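Nucleoporin NUP82 (Chaetomium thermophilum, PDB 5CWW) probably serves as a structural component of the nuclear pore complex and as a docking partner for nuclear transport factors that associate with it transiently. Local coordinates at residues Ile299-Ala313 with Val326-Asp338. Residues are numbered along the deposited sequence; the frame is centred on the assembly and turned at random.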
loop_
_atom_site.group_PDB
_atom_site.type_symbol
_atom_site.label_atom_id
_atom_site.label_comp_id
_atom_site.label_asym_id
_atom_site.label_seq_id
_atom_site.Cartn_x
_atom_site.Cartn_y
_atom_site.Cartn_z
ATOM N N ILE B 299 20.175 1.450 -13.518
ATOM C CA ILE B 299 21.150 0.416 -13.178
ATOM C C ILE B 299 22.544 0.981 -12.886
ATOM O O ILE B 299 23.156 0.605 -11.886
ATOM C CB ILE B 299 21.248 -0.643 -14.302
ATOM C CG1 ILE B 299 19.949 -1.453 -14.350
ATOM C CG2 ILE B 299 22.436 -1.584 -14.075
ATOM C CD1 ILE B 299 19.876 -2.485 -15.462
ATOM N N PRO B 300 23.060 1.874 -13.749
ATOM C CA PRO B 300 24.391 2.416 -13.447
ATOM C C PRO B 300 24.440 3.223 -12.148
ATOM O O PRO B 300 25.455 3.182 -11.452
ATOM C CB PRO B 300 24.697 3.307 -14.657
ATOM C CG PRO B 300 23.388 3.556 -15.310
ATOM C CD PRO B 300 22.567 2.337 -15.056
ATOM N N SER B 301 23.367 3.939 -11.825
ATOM C CA SER B 301 23.331 4.714 -10.590
ATOM C C SER B 301 23.305 3.787 -9.374
ATOM O O SER B 301 23.963 4.056 -8.370
ATOM C CB SER B 301 22.120 5.651 -10.567
ATOM O OG SER B 301 20.925 4.943 -10.292
ATOM N N LEU B 302 22.554 2.694 -9.469
ATOM C CA LEU B 302 22.496 1.719 -8.383
ATOM C C LEU B 302 23.832 1.012 -8.181
ATOM O O LEU B 302 24.258 0.802 -7.047
ATOM C CB LEU B 302 21.399 0.683 -8.642
ATOM C CG LEU B 302 19.959 1.163 -8.441
ATOM C CD1 LEU B 302 18.979 0.104 -8.922
ATOM C CD2 LEU B 302 19.698 1.506 -6.981
ATOM N N SER B 303 24.485 0.639 -9.278
ATOM C CA SER B 303 25.791 -0.008 -9.200
ATOM C C SER B 303 26.757 0.843 -8.383
ATOM O O SER B 303 27.413 0.347 -7.469
ATOM C CB SER B 303 26.360 -0.257 -10.596
ATOM O OG SER B 303 25.507 -1.099 -11.352
ATOM N N ALA B 304 26.828 2.129 -8.713
ATOM C CA ALA B 304 27.707 3.054 -8.008
ATOM C C ALA B 304 27.332 3.122 -6.531
ATOM O O ALA B 304 28.200 3.120 -5.656
ATOM C CB ALA B 304 27.637 4.431 -8.638
ATOM N N SER B 305 26.032 3.183 -6.265
ATOM C CA SER B 305 25.524 3.239 -4.901
ATOM C C SER B 305 25.908 1.989 -4.116
ATOM O O SER B 305 26.288 2.071 -2.948
ATOM C CB SER B 305 24.005 3.408 -4.907
ATOM O OG SER B 305 23.494 3.479 -3.589
ATOM N N ILE B 306 25.809 0.832 -4.763
ATOM C CA ILE B 306 26.136 -0.435 -4.119
ATOM C C ILE B 306 27.638 -0.535 -3.879
ATOM O O ILE B 306 28.071 -0.860 -2.773
ATOM C CB ILE B 306 25.657 -1.639 -4.957
ATOM C CG1 ILE B 306 24.128 -1.666 -5.002
ATOM C CG2 ILE B 306 26.167 -2.955 -4.368
ATOM C CD1 ILE B 306 23.555 -2.642 -6.005
ATOM N N VAL B 307 28.426 -0.258 -4.914
ATOM C CA VAL B 307 29.883 -0.293 -4.801
ATOM C C VAL B 307 30.355 0.608 -3.666
ATOM O O VAL B 307 31.224 0.225 -2.882
ATOM C CB VAL B 307 30.568 0.143 -6.121
ATOM C CG1 VAL B 307 32.068 0.376 -5.919
ATOM C CG2 VAL B 307 30.345 -0.902 -7.204
ATOM N N ALA B 308 29.775 1.800 -3.581
ATOM C CA ALA B 308 30.150 2.759 -2.551
ATOM C C ALA B 308 29.822 2.235 -1.159
ATOM O O ALA B 308 30.573 2.462 -0.211
ATOM C CB ALA B 308 29.453 4.089 -2.789
ATOM N N LYS B 309 28.701 1.530 -1.039
ATOM C CA LYS B 309 28.268 1.016 0.254
ATOM C C LYS B 309 29.158 -0.139 0.710
ATOM O O LYS B 309 29.435 -0.286 1.900
ATOM C CB LYS B 309 26.809 0.564 0.195
ATOM C CG LYS B 309 26.182 0.390 1.567
ATOM C CD LYS B 309 24.848 -0.332 1.501
ATOM C CE LYS B 309 24.171 -0.339 2.861
ATOM N NZ LYS B 309 25.032 -0.937 3.924
ATOM N N VAL B 310 29.597 -0.958 -0.241
ATOM C CA VAL B 310 30.537 -2.035 0.054
ATOM C C VAL B 310 31.861 -1.456 0.534
ATOM O O VAL B 310 32.467 -1.965 1.479
ATOM C CB VAL B 310 30.784 -2.928 -1.183
ATOM C CG1 VAL B 310 31.913 -3.928 -0.929
ATOM C CG2 VAL B 310 29.508 -3.658 -1.571
ATOM N N ALA B 311 32.306 -0.391 -0.125
ATOM C CA ALA B 311 33.564 0.253 0.224
ATOM C C ALA B 311 33.514 0.794 1.649
ATOM O O ALA B 311 34.421 0.554 2.445
ATOM C CB ALA B 311 33.878 1.372 -0.759
ATOM N N ALA B 312 32.444 1.517 1.962
ATOM C CA ALA B 312 32.280 2.115 3.282
ATOM C C ALA B 312 32.212 1.045 4.365
ATOM O O ALA B 312 32.758 1.216 5.454
ATOM C CB ALA B 312 31.031 2.981 3.315
ATOM N N ALA B 313 31.542 -0.060 4.061
ATOM C CA ALA B 313 31.387 -1.145 5.023
ATOM C C ALA B 313 32.724 -1.829 5.287
ATOM O O ALA B 313 33.012 -2.233 6.412
ATOM C CB ALA B 313 30.365 -2.153 4.523
ATOM N N VAL B 326 24.267 -6.342 4.503
ATOM C CA VAL B 326 23.392 -5.584 3.618
ATOM C C VAL B 326 24.149 -5.220 2.348
ATOM O O VAL B 326 23.616 -5.331 1.246
ATOM C CB VAL B 326 22.856 -4.305 4.293
ATOM C CG1 VAL B 326 21.932 -3.544 3.353
ATOM C CG2 VAL B 326 22.117 -4.654 5.573
ATOM N N ALA B 327 25.398 -4.795 2.510
ATOM C CA ALA B 327 26.241 -4.466 1.368
ATOM C C ALA B 327 26.489 -5.712 0.524
ATOM O O ALA B 327 26.445 -5.659 -0.705
ATOM C CB ALA B 327 27.559 -3.864 1.835
ATOM N N GLN B 328 26.745 -6.831 1.193
ATOM C CA GLN B 328 26.943 -8.110 0.518
ATOM C C GLN B 328 25.720 -8.533 -0.296
ATOM O O GLN B 328 25.843 -8.916 -1.459
ATOM C CB GLN B 328 27.281 -9.200 1.537
ATOM C CG GLN B 328 28.769 -9.370 1.781
ATOM C CD GLN B 328 29.496 -9.913 0.567
ATOM O OE1 GLN B 328 28.871 -10.333 -0.408
ATOM N NE2 GLN B 328 30.823 -9.905 0.619
ATOM N N GLN B 329 24.546 -8.464 0.322
ATOM C CA GLN B 329 23.313 -8.883 -0.329
ATOM C C GLN B 329 23.021 -8.032 -1.562
ATOM O O GLN B 329 22.605 -8.550 -2.597
ATOM C CB GLN B 329 22.143 -8.818 0.653
ATOM C CG GLN B 329 22.139 -9.948 1.673
ATOM C CD GLN B 329 20.991 -9.845 2.660
ATOM O OE1 GLN B 329 20.447 -8.764 2.890
ATOM N NE2 GLN B 329 20.610 -10.975 3.241
ATOM N N GLN B 330 23.250 -6.728 -1.449
ATOM C CA GLN B 330 23.033 -5.815 -2.566
ATOM C C GLN B 330 24.009 -6.089 -3.703
ATOM O O GLN B 330 23.652 -5.993 -4.875
ATOM C CB GLN B 330 23.172 -4.364 -2.110
ATOM C CG GLN B 330 22.005 -3.855 -1.284
ATOM C CD GLN B 330 22.094 -2.363 -1.018
ATOM O OE1 GLN B 330 23.018 -1.694 -1.479
ATOM N NE2 GLN B 330 21.131 -1.834 -0.273
ATOM N N LEU B 331 25.246 -6.421 -3.352
ATOM C CA LEU B 331 26.258 -6.738 -4.350
ATOM C C LEU B 331 25.918 -8.045 -5.062
ATOM O O LEU B 331 26.149 -8.191 -6.263
ATOM C CB LEU B 331 27.639 -6.829 -3.700
ATOM C CG LEU B 331 28.796 -7.225 -4.620
ATOM C CD1 LEU B 331 28.877 -6.298 -5.823
ATOM C CD2 LEU B 331 30.106 -7.217 -3.848
ATOM N N GLU B 332 25.365 -8.991 -4.312
ATOM C CA GLU B 332 24.946 -10.268 -4.873
ATOM C C GLU B 332 23.781 -10.062 -5.838
ATOM O O GLU B 332 23.746 -10.637 -6.926
ATOM C CB GLU B 332 24.558 -11.233 -3.753
ATOM C CG GLU B 332 24.280 -12.650 -4.215
ATOM C CD GLU B 332 24.064 -13.606 -3.057
ATOM O OE1 GLU B 332 24.153 -13.161 -1.892
ATOM O OE2 GLU B 332 23.807 -14.801 -3.312
ATOM N N TRP B 333 22.835 -9.223 -5.430
ATOM C CA TRP B 333 21.702 -8.852 -6.269
ATOM C C TRP B 333 22.172 -8.240 -7.589
ATOM O O TRP B 333 21.712 -8.631 -8.662
ATOM C CB TRP B 333 20.800 -7.874 -5.512
ATOM C CG TRP B 333 19.559 -7.461 -6.237
ATOM C CD1 TRP B 333 18.370 -8.131 -6.272
ATOM C CD2 TRP B 333 19.370 -6.269 -7.011
ATOM N NE1 TRP B 333 17.456 -7.435 -7.026
ATOM C CE2 TRP B 333 18.045 -6.288 -7.489
ATOM C CE3 TRP B 333 20.192 -5.191 -7.346
ATOM C CZ2 TRP B 333 17.527 -5.272 -8.290
ATOM C CZ3 TRP B 333 19.676 -4.184 -8.139
ATOM C CH2 TRP B 333 18.356 -4.233 -8.603
ATOM N N MET B 334 23.099 -7.291 -7.501
ATOM C CA MET B 334 23.602 -6.594 -8.680
ATOM C C MET B 334 24.384 -7.515 -9.612
ATOM O O MET B 334 24.351 -7.341 -10.831
ATOM C CB MET B 334 24.489 -5.417 -8.260
ATOM C CG MET B 334 25.053 -4.605 -9.426
ATOM S SD MET B 334 23.783 -3.968 -10.539
ATOM C CE MET B 334 22.922 -2.828 -9.456
ATOM N N SER B 335 25.092 -8.487 -9.044
ATOM C CA SER B 335 25.918 -9.391 -9.842
ATOM C C SER B 335 25.058 -10.215 -10.799
ATOM O O SER B 335 25.522 -10.639 -11.857
ATOM C CB SER B 335 26.735 -10.318 -8.940
ATOM O OG SER B 335 25.913 -11.307 -8.344
ATOM N N GLU B 336 23.804 -10.435 -10.419
ATOM C CA GLU B 336 22.855 -11.133 -11.278
ATOM C C GLU B 336 22.488 -10.276 -12.489
ATOM O O GLU B 336 22.052 -10.795 -13.514
ATOM C CB GLU B 336 21.592 -11.494 -10.496
ATOM C CG GLU B 336 21.829 -12.407 -9.299
ATOM C CD GLU B 336 21.672 -13.875 -9.638
ATOM O OE1 GLU B 336 20.608 -14.253 -10.172
ATOM O OE2 GLU B 336 22.613 -14.652 -9.368
ATOM N N ILE B 337 22.668 -8.965 -12.360
ATOM C CA ILE B 337 22.323 -8.032 -13.428
ATOM C C ILE B 337 23.516 -7.758 -14.345
ATOM O O ILE B 337 23.350 -7.618 -15.558
ATOM C CB ILE B 337 21.795 -6.699 -12.852
ATOM C CG1 ILE B 337 20.564 -6.961 -11.976
ATOM C CG2 ILE B 337 21.441 -5.726 -13.974
ATOM C CD1 ILE B 337 20.051 -5.745 -11.226
ATOM N N ASP B 338 24.713 -7.680 -13.771
ATOM C CA ASP B 338 25.922 -7.451 -14.561
ATOM C C ASP B 338 26.179 -8.605 -15.525
ATOM O O ASP B 338 26.538 -8.389 -16.684
ATOM C CB ASP B 338 27.135 -7.261 -13.645
ATOM C CG ASP B 338 27.061 -5.982 -12.832
ATOM O OD1 ASP B 338 26.496 -4.985 -13.332
ATOM O OD2 ASP B 338 27.570 -5.973 -11.691
#
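Met334 fills a hollow on helix 299-313 walled by Ile299, Leu302, Ser303 and Ile306, a clear case of a knob entering a hole between two antiparallel helices. Its chain folds back twice (chi2 56°, chi3 65°), which tucks the terminal methyl inward: CE lies 3.5 Å from CD1 of Ile306 and 3.9 Å from CB of Leu302. At one wall of the hollow Ser303 OG comes to 3.4 Å from Met334 SD, while that hydroxyl donates to Ile299 O one turn back, from above the carbonyl plane.

Ile306 is the answering bump from the other side. Its two branches part around the backbone of helix 326-338: CD1 drops between Gln330 O and Met334 and meets the edge of the Trp333 ring, whereas CG2 rests 3.7 Å from Leu331 N. Shortened to an alanine, Ile306 would probably leave a gap beside Met334 CE and let that methyl swing, with the Trp333 ring losing one apolar neighbour at its edge.

The backbones come closest at Val310 and Ala327, CA to CA 5.1 Å, where the small Ala327 leaves room; its CB also nears Ala313 CB. At the opposite end Ile299 CD1 touches Ile337 CG2. The end of Lys309 crosses Val326 obliquely, and its chain crosses the Gln330 side chain at about a right angle, CD lying near OE1; the amide nitrogen of Gln330 is held by Ala448 O and Glu447.

The helical hairpin lies in the long connection between strands 281-284 and 369-370, neighbours in one of several four-stranded antiparallel sheets consistent with an N-terminal beta-propeller domain. Tyr357 of strand 354-358 touches both Ile299 and Ile337, and the rings of Trp267 and Trp450 meet that of Trp333.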